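Local coordinates for lipoprotein (Mycoplasma mycoides subsp. capri, PDB 7ADK), which probably acts as a serine-type peptidase of the PA clan that cleaves host immunoglobulins, at residues Y633-F644 against N657-N667. Sequence-based numbering, arbitrary orientation.
Sequences YIVGYPTAYKDF and NKKYDFSLWIN
Thr639 and Phe662 face each other as a non-hydrogen-bonded antiparallel pair. Backbone bonds flank them. Ser663 N gives a hydrogen bond to Pro638 O (3.1 Å). Ala640 N gives one to Asp661 O (2.9 Å). A CA-H...O contact joins Tyr637 CA to Ser663 O.

Side-chain bonds add to this. Ser663 OG donates to Asp643 OD2 (2.7 Å) on the anti side of that oxygen, 33° out of the carboxylate plane. Asp643 CG lies anti to its backbone N (chi1 -176°), which turns the acid to the serine. Asp643 OD1 is taken by Tyr645 N. The Tyr637 hydroxyl is hydrogen-bonded to Leu287 O. The Asn667 amide lies over one face of the Tyr633 ring, planes 21° apart. Their modelled spacing is too close to be relied on, and the weak bond from Tyr633 OH to Asn667 OD1 is doubtful.

Apolar groups fill the rest. Pro638 CD meets Trp665 CB (3.6 Å), and Pro638 CG approaches the indole at CE3. Phe644 CE1 reaches the indole edge at Trp665 CH2 (3.6 Å). Ile634 and Ile666 lie side by side, as do Tyr637 and Leu664.

Ile634 centres an inverse gamma turn. The whole is an irregular antiparallel loop pair with a single beta bridge. It touches strand 289-293 through Tyr637 and Phe662, and strand 761-765 through Tyr633 and Val635. Thr639 OG1 is hydrogen-bonded to Gly756 O.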
loop_
_atom_site.group_PDB
_atom_site.type_symbol
_atom_site.label_atom_id
_atom_site.label_comp_id
_atom_site.label_asym_id
_atom_site.label_seq_id
_atom_site.Cartn_x
_atom_site.Cartn_y
_atom_site.Cartn_z
ATOM N N TYR B 633 5.054 12.809 -16.212
ATOM C CA TYR B 633 3.675 12.616 -15.811
ATOM C C TYR B 633 3.519 12.095 -14.372
ATOM O O TYR B 633 2.945 11.036 -14.163
ATOM C CB TYR B 633 2.814 11.908 -16.899
ATOM C CG TYR B 633 3.456 10.919 -17.828
ATOM C CD1 TYR B 633 4.102 11.342 -18.994
ATOM C CD2 TYR B 633 3.358 9.560 -17.550
ATOM C CE1 TYR B 633 4.730 10.405 -19.834
ATOM C CE2 TYR B 633 4.078 8.647 -18.325
ATOM C CZ TYR B 633 4.813 9.066 -19.442
ATOM O OH TYR B 633 5.701 8.218 -20.042
ATOM N N ILE B 634 4.007 12.843 -13.356
ATOM C CA ILE B 634 3.380 12.772 -12.010
ATOM C C ILE B 634 2.096 13.529 -12.142
ATOM O O ILE B 634 1.965 14.703 -11.835
ATOM C CB ILE B 634 4.128 13.327 -10.782
ATOM C CG1 ILE B 634 5.430 12.566 -10.621
ATOM C CG2 ILE B 634 3.284 13.110 -9.502
ATOM C CD1 ILE B 634 6.181 12.904 -9.332
ATOM N N VAL B 635 1.167 12.803 -12.684
ATOM C CA VAL B 635 -0.186 13.205 -12.939
ATOM C C VAL B 635 -1.000 11.953 -12.842
ATOM O O VAL B 635 -0.481 10.837 -12.902
ATOM C CB VAL B 635 -0.375 13.845 -14.318
ATOM C CG1 VAL B 635 0.214 15.248 -14.427
ATOM C CG2 VAL B 635 0.300 13.013 -15.379
ATOM N N GLY B 636 -2.294 12.138 -12.698
ATOM C CA GLY B 636 -3.180 11.018 -12.519
ATOM C C GLY B 636 -3.112 10.477 -11.108
ATOM O O GLY B 636 -2.056 10.263 -10.519
ATOM N N TYR B 637 -4.294 10.198 -10.597
ATOM C CA TYR B 637 -4.481 9.439 -9.384
ATOM C C TYR B 637 -5.383 8.257 -9.731
ATOM O O TYR B 637 -6.601 8.421 -9.818
ATOM C CB TYR B 637 -5.038 10.355 -8.295
ATOM C CG TYR B 637 -4.211 11.583 -7.966
ATOM C CD1 TYR B 637 -4.345 12.752 -8.737
ATOM C CD2 TYR B 637 -3.431 11.610 -6.800
ATOM C CE1 TYR B 637 -3.751 13.957 -8.320
ATOM C CE2 TYR B 637 -2.846 12.815 -6.376
ATOM C CZ TYR B 637 -3.020 13.997 -7.120
ATOM O OH TYR B 637 -2.544 15.174 -6.644
ATOM N N PRO B 638 -4.848 7.068 -10.013
ATOM C CA PRO B 638 -5.676 5.886 -10.142
ATOM C C PRO B 638 -6.248 5.493 -8.779
ATOM O O PRO B 638 -5.659 5.784 -7.741
ATOM C CB PRO B 638 -4.767 4.828 -10.745
ATOM C CG PRO B 638 -3.376 5.229 -10.277
ATOM C CD PRO B 638 -3.442 6.742 -10.139
ATOM N N THR B 639 -7.372 4.791 -8.761
ATOM C CA THR B 639 -7.863 4.152 -7.534
ATOM C C THR B 639 -6.821 3.188 -6.973
ATOM O O THR B 639 -6.108 2.514 -7.714
ATOM C CB THR B 639 -9.173 3.399 -7.765
ATOM O OG1 THR B 639 -9.046 2.484 -8.828
ATOM C CG2 THR B 639 -10.328 4.345 -8.072
ATOM N N ALA B 640 -6.716 3.096 -5.650
ATOM C CA ALA B 640 -5.691 2.291 -4.994
ATOM C C ALA B 640 -5.904 0.759 -5.093
ATOM O O ALA B 640 -5.070 -0.005 -4.616
ATOM C CB ALA B 640 -5.575 2.787 -3.555
ATOM N N TYR B 641 -6.974 0.273 -5.730
ATOM C CA TYR B 641 -7.300 -1.156 -5.784
ATOM C C TYR B 641 -6.221 -2.016 -6.465
ATOM O O TYR B 641 -5.898 -3.099 -5.975
ATOM C CB TYR B 641 -8.672 -1.342 -6.449
ATOM C CG TYR B 641 -9.151 -2.781 -6.439
ATOM C CD1 TYR B 641 -9.571 -3.371 -5.232
ATOM C CD2 TYR B 641 -9.145 -3.543 -7.623
ATOM C CE1 TYR B 641 -9.956 -4.723 -5.201
ATOM C CE2 TYR B 641 -9.523 -4.899 -7.596
ATOM C CZ TYR B 641 -9.919 -5.495 -6.382
ATOM O OH TYR B 641 -10.252 -6.811 -6.342
ATOM N N LYS B 642 -5.603 -1.527 -7.551
ATOM C CA LYS B 642 -4.503 -2.225 -8.256
ATOM C C LYS B 642 -3.095 -1.726 -7.893
ATOM O O LYS B 642 -2.115 -2.054 -8.557
ATOM C CB LYS B 642 -4.765 -2.290 -9.770
ATOM C CG LYS B 642 -6.130 -2.934 -10.070
ATOM C CD LYS B 642 -6.254 -3.508 -11.486
ATOM C CE LYS B 642 -5.501 -4.836 -11.627
ATOM N NZ LYS B 642 -5.682 -5.409 -12.980
ATOM N N ASP B 643 -2.957 -0.960 -6.813
ATOM C CA ASP B 643 -1.673 -0.513 -6.275
ATOM C C ASP B 643 -0.900 -1.673 -5.628
ATOM O O ASP B 643 -1.144 -2.061 -4.486
ATOM C CB ASP B 643 -1.929 0.658 -5.310
ATOM C CG ASP B 643 -0.672 1.302 -4.723
ATOM O OD1 ASP B 643 0.412 0.682 -4.794
ATOM O OD2 ASP B 643 -0.799 2.438 -4.216
ATOM N N PHE B 644 0.032 -2.240 -6.390
ATOM C CA PHE B 644 0.819 -3.424 -6.047
ATOM C C PHE B 644 2.034 -3.164 -5.145
ATOM O O PHE B 644 2.714 -4.108 -4.743
ATOM C CB PHE B 644 1.234 -4.105 -7.354
ATOM C CG PHE B 644 1.997 -3.248 -8.344
ATOM C CD1 PHE B 644 1.317 -2.607 -9.395
ATOM C CD2 PHE B 644 3.393 -3.143 -8.245
ATOM C CE1 PHE B 644 2.038 -1.908 -10.371
ATOM C CE2 PHE B 644 4.109 -2.445 -9.224
ATOM C CZ PHE B 644 3.433 -1.839 -10.291
ATOM N N ASN B 657 -9.610 -0.478 0.439
ATOM C CA ASN B 657 -8.755 -0.474 -0.759
ATOM C C ASN B 657 -9.413 0.275 -1.931
ATOM O O ASN B 657 -8.795 1.143 -2.543
ATOM C CB ASN B 657 -8.459 -1.948 -1.140
ATOM C CG ASN B 657 -7.101 -2.199 -1.770
ATOM O OD1 ASN B 657 -6.188 -1.392 -1.718
ATOM N ND2 ASN B 657 -6.922 -3.355 -2.362
ATOM N N LYS B 658 -10.669 -0.090 -2.239
ATOM C CA LYS B 658 -11.445 0.426 -3.375
ATOM C C LYS B 658 -12.241 1.693 -3.060
ATOM O O LYS B 658 -12.246 2.613 -3.874
ATOM C CB LYS B 658 -12.319 -0.699 -3.971
ATOM C CG LYS B 658 -13.552 -1.119 -3.148
ATOM C CD LYS B 658 -14.318 -2.253 -3.846
ATOM C CE LYS B 658 -15.731 -2.457 -3.274
ATOM N NZ LYS B 658 -15.734 -3.102 -1.940
ATOM N N LYS B 659 -12.914 1.756 -1.907
ATOM C CA LYS B 659 -13.771 2.880 -1.489
ATOM C C LYS B 659 -12.918 4.089 -1.112
ATOM O O LYS B 659 -11.955 3.938 -0.361
ATOM C CB LYS B 659 -14.646 2.458 -0.293
ATOM C CG LYS B 659 -15.867 1.600 -0.655
ATOM C CD LYS B 659 -16.990 2.423 -1.308
ATOM C CE LYS B 659 -18.275 1.587 -1.395
ATOM N NZ LYS B 659 -19.416 2.364 -1.948
ATOM N N TYR B 660 -13.287 5.278 -1.589
ATOM C CA TYR B 660 -12.706 6.572 -1.185
ATOM C C TYR B 660 -11.160 6.709 -1.305
ATOM O O TYR B 660 -10.629 7.700 -0.795
ATOM C CB TYR B 660 -13.224 6.963 0.235
ATOM C CG TYR B 660 -14.640 7.510 0.414
ATOM C CD1 TYR B 660 -15.492 7.806 -0.672
ATOM C CD2 TYR B 660 -15.061 7.836 1.724
ATOM C CE1 TYR B 660 -16.728 8.449 -0.449
ATOM C CE2 TYR B 660 -16.299 8.469 1.949
ATOM C CZ TYR B 660 -17.135 8.789 0.858
ATOM O OH TYR B 660 -18.317 9.432 1.055
ATOM N N ASP B 661 -10.409 5.801 -1.961
ATOM C CA ASP B 661 -8.930 5.834 -1.895
ATOM C C ASP B 661 -8.129 5.641 -3.196
ATOM O O ASP B 661 -8.467 4.852 -4.081
ATOM C CB ASP B 661 -8.403 4.926 -0.771
ATOM C CG ASP B 661 -7.168 5.500 -0.068
ATOM O OD1 ASP B 661 -6.712 6.613 -0.425
ATOM O OD2 ASP B 661 -6.670 4.836 0.864
ATOM N N PHE B 662 -7.023 6.391 -3.284
ATOM C CA PHE B 662 -6.255 6.680 -4.493
ATOM C C PHE B 662 -4.745 6.737 -4.233
ATOM O O PHE B 662 -4.281 6.903 -3.104
ATOM C CB PHE B 662 -6.718 7.999 -5.122
ATOM C CG PHE B 662 -8.179 8.076 -5.489
ATOM C CD1 PHE B 662 -8.575 7.930 -6.825
ATOM C CD2 PHE B 662 -9.143 8.369 -4.513
ATOM C CE1 PHE B 662 -9.927 8.046 -7.178
ATOM C CE2 PHE B 662 -10.497 8.460 -4.858
ATOM C CZ PHE B 662 -10.889 8.299 -6.193
ATOM N N SER B 663 -3.966 6.629 -5.313
ATOM C CA SER B 663 -2.491 6.641 -5.339
ATOM C C SER B 663 -1.946 7.840 -6.130
ATOM O O SER B 663 -2.629 8.321 -7.019
ATOM C CB SER B 663 -1.969 5.371 -6.005
ATOM O OG SER B 663 -2.481 4.206 -5.409
ATOM N N LEU B 664 -0.722 8.311 -5.872
ATOM C CA LEU B 664 -0.032 9.369 -6.637
ATOM C C LEU B 664 0.885 8.773 -7.719
ATOM O O LEU B 664 2.109 8.825 -7.618
ATOM C CB LEU B 664 0.721 10.286 -5.655
ATOM C CG LEU B 664 1.455 11.482 -6.307
ATOM C CD1 LEU B 664 0.553 12.687 -6.488
ATOM C CD2 LEU B 664 2.620 11.909 -5.436
ATOM N N TRP B 665 0.298 8.169 -8.753
ATOM C CA TRP B 665 1.034 7.481 -9.825
ATOM C C TRP B 665 1.927 8.434 -10.646
ATOM O O TRP B 665 1.698 9.631 -10.746
ATOM C CB TRP B 665 0.073 6.669 -10.704
ATOM C CG TRP B 665 0.541 5.324 -11.185
ATOM C CD1 TRP B 665 1.209 5.072 -12.329
ATOM C CD2 TRP B 665 0.362 4.016 -10.559
ATOM N NE1 TRP B 665 1.467 3.728 -12.433
ATOM C CE2 TRP B 665 1.005 3.034 -11.354
ATOM C CE3 TRP B 665 -0.306 3.549 -9.414
ATOM C CZ2 TRP B 665 1.074 1.692 -10.996
ATOM C CZ3 TRP B 665 -0.262 2.195 -9.046
ATOM C CH2 TRP B 665 0.450 1.272 -9.816
ATOM N N ILE B 666 2.999 7.880 -11.186
ATOM C CA ILE B 666 4.175 8.553 -11.746
ATOM C C ILE B 666 4.561 7.875 -13.064
ATOM O O ILE B 666 3.773 7.152 -13.651
ATOM C CB ILE B 666 5.252 8.744 -10.618
ATOM C CG1 ILE B 666 6.637 9.316 -11.009
ATOM C CG2 ILE B 666 5.419 7.573 -9.651
ATOM C CD1 ILE B 666 7.543 9.688 -9.827
ATOM N N ASN B 667 5.755 8.140 -13.554
ATOM C CA ASN B 667 6.385 7.654 -14.767
ATOM C C ASN B 667 7.849 7.405 -14.404
ATOM O O ASN B 667 8.663 8.334 -14.454
ATOM C CB ASN B 667 6.212 8.784 -15.776
ATOM C CG ASN B 667 6.823 8.504 -17.119
ATOM O OD1 ASN B 667 6.776 7.397 -17.627
ATOM N ND2 ASN B 667 7.345 9.508 -17.785
#